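Local structure of Plm1 (Streptomyces sp. HK803, 4HXY) at residues Val412-Phe417 against Gly431-Lys436. The protein probably uses NADPH to reduce the beta-keto group of a polyketide intermediate, as the ketoreductase of the first module of phoslactomycin biosynthesis. Sequence-based numbering, arbitrary orientation.
Sequences VTWSRF and GSFEEK
A face-to-face aromatic stack between W414 and F433 joins the 3-10 turn near the C-terminal end of this ketoreductase, a Rossmann-fold short-chain dehydrogenase/reductase, to the first turn of helix 414-421, which follows strand 408-412. The six-membered ring of W414 and the ring of F433 lie with centroids 3.8 Å apart and planes inclined by only 14°. Contact is closest off the phenyl centre, where CD1 of F433 sits 3.4 Å from both NE1 and CE2 of W414, over the five-membered ring beside its NE1-CE2 bond. Further along the same face, CZ of F433 lies 3.7 Å from CZ2 of W414, just outside the CE2-CZ2 edge. In both residues the ring is turned away from the carbonyl carbon (chi1 -67° in W414, -56° in F433), and the two meet between backbones whose CA atoms are 6.8 Å apart. CG1 of V412 covers the other face of the indole 3.4 Å above its plane, making the tryptophan the middle layer of a sandwich. F430 also meets the indole, while F433 rests on L173 and T175 of strand 167-175, so the stack bridges helix and strand at the protein surface. A serine in place of W414 would probably leave F433 with its strand contacts but no stacking partner, and V412 without the ring it covers. CB of F433 adds an off-centre CH-pi contact, 4.3 Å from the centroid of the five-membered ring of W414.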
# COMPACT_ATOMS: atom_id res chain seq x y z
N VAL A 412 12.90 -12.27 -4.62
CA VAL A 412 13.50 -11.29 -5.52
C VAL A 412 14.91 -11.73 -5.87
O VAL A 412 15.68 -12.09 -4.99
CB VAL A 412 13.59 -9.89 -4.87
CG1 VAL A 412 14.18 -8.87 -5.87
CG2 VAL A 412 12.20 -9.42 -4.40
N THR A 413 15.21 -11.71 -7.17
CA THR A 413 16.58 -11.91 -7.64
C THR A 413 17.08 -10.52 -8.07
O THR A 413 16.73 -10.03 -9.15
CB THR A 413 16.61 -12.93 -8.81
OG1 THR A 413 16.10 -14.20 -8.36
CG2 THR A 413 18.03 -13.11 -9.35
N TRP A 414 17.85 -9.90 -7.20
CA TRP A 414 18.21 -8.49 -7.31
C TRP A 414 19.01 -8.18 -8.58
O TRP A 414 18.84 -7.11 -9.14
CB TRP A 414 18.95 -8.01 -6.05
CG TRP A 414 18.02 -8.02 -4.89
CD1 TRP A 414 17.98 -8.94 -3.89
CD2 TRP A 414 16.96 -7.12 -4.66
NE1 TRP A 414 16.94 -8.65 -3.02
CE2 TRP A 414 16.30 -7.53 -3.49
CE3 TRP A 414 16.50 -5.99 -5.33
CZ2 TRP A 414 15.22 -6.83 -2.96
CZ3 TRP A 414 15.42 -5.31 -4.82
CH2 TRP A 414 14.78 -5.74 -3.66
N SER A 415 19.84 -9.13 -9.04
CA SER A 415 20.64 -8.93 -10.25
C SER A 415 19.76 -8.73 -11.50
O SER A 415 20.18 -8.04 -12.42
CB SER A 415 21.58 -10.13 -10.48
OG SER A 415 20.83 -11.31 -10.67
N ARG A 416 18.57 -9.33 -11.53
CA ARG A 416 17.60 -9.10 -12.60
C ARG A 416 16.64 -7.96 -12.27
O ARG A 416 16.26 -7.17 -13.15
CB ARG A 416 16.74 -10.33 -12.86
CG ARG A 416 17.43 -11.58 -13.36
CD ARG A 416 16.40 -12.72 -13.46
NE ARG A 416 16.97 -13.96 -14.01
CZ ARG A 416 16.28 -14.90 -14.67
NH1 ARG A 416 16.91 -15.98 -15.13
NH2 ARG A 416 14.97 -14.77 -14.90
N PHE A 417 16.20 -7.88 -11.02
CA PHE A 417 15.18 -6.89 -10.66
C PHE A 417 15.68 -5.45 -10.81
O PHE A 417 14.97 -4.61 -11.36
CB PHE A 417 14.73 -7.13 -9.21
CG PHE A 417 13.74 -6.13 -8.71
CD1 PHE A 417 12.39 -6.35 -8.86
CD2 PHE A 417 14.16 -4.96 -8.08
CE1 PHE A 417 11.47 -5.41 -8.41
CE2 PHE A 417 13.24 -4.03 -7.65
CZ PHE A 417 11.90 -4.26 -7.80
N GLY A 431 19.37 1.11 -2.53
CA GLY A 431 20.82 1.22 -2.32
C GLY A 431 21.51 0.02 -1.69
O GLY A 431 22.64 -0.32 -2.05
N SER A 432 20.83 -0.65 -0.76
CA SER A 432 21.43 -1.76 -0.02
C SER A 432 21.59 -3.04 -0.87
O SER A 432 22.26 -3.98 -0.45
CB SER A 432 20.61 -2.06 1.23
OG SER A 432 19.35 -2.62 0.90
N PHE A 433 21.00 -3.04 -2.06
CA PHE A 433 21.10 -4.16 -3.01
C PHE A 433 22.03 -3.85 -4.20
O PHE A 433 22.19 -4.68 -5.09
CB PHE A 433 19.70 -4.58 -3.48
CG PHE A 433 18.79 -4.94 -2.34
CD1 PHE A 433 18.90 -6.18 -1.72
CD2 PHE A 433 17.90 -4.02 -1.84
CE1 PHE A 433 18.11 -6.50 -0.64
CE2 PHE A 433 17.11 -4.33 -0.75
CZ PHE A 433 17.20 -5.57 -0.16
N GLU A 434 22.63 -2.67 -4.19
CA GLU A 434 23.55 -2.27 -5.26
C GLU A 434 24.90 -2.97 -5.10
O GLU A 434 25.19 -3.58 -4.06
CB GLU A 434 23.75 -0.77 -5.26
CG GLU A 434 22.52 0.04 -5.64
CD GLU A 434 22.75 1.54 -5.59
OE1 GLU A 434 23.93 1.96 -5.49
OE2 GLU A 434 21.76 2.30 -5.66
N GLU A 435 25.72 -2.83 -6.14
CA GLU A 435 27.06 -3.41 -6.17
C GLU A 435 27.88 -2.93 -4.97
O GLU A 435 28.04 -1.73 -4.75
CB GLU A 435 27.78 -3.02 -7.47
CG GLU A 435 29.05 -3.83 -7.75
CD GLU A 435 30.13 -3.08 -8.55
OE1 GLU A 435 31.26 -3.59 -8.63
OE2 GLU A 435 29.85 -1.98 -9.10
N LYS A 436 28.38 -3.90 -4.20
CA LYS A 436 29.23 -3.65 -3.02
C LYS A 436 28.53 -2.99 -1.82
O LYS A 436 29.21 -2.58 -0.87
CB LYS A 436 30.49 -2.86 -3.40
CG LYS A 436 31.45 -3.62 -4.32
CD LYS A 436 31.93 -4.96 -3.73
CE LYS A 436 32.64 -4.79 -2.38
NZ LYS A 436 33.32 -6.02 -1.92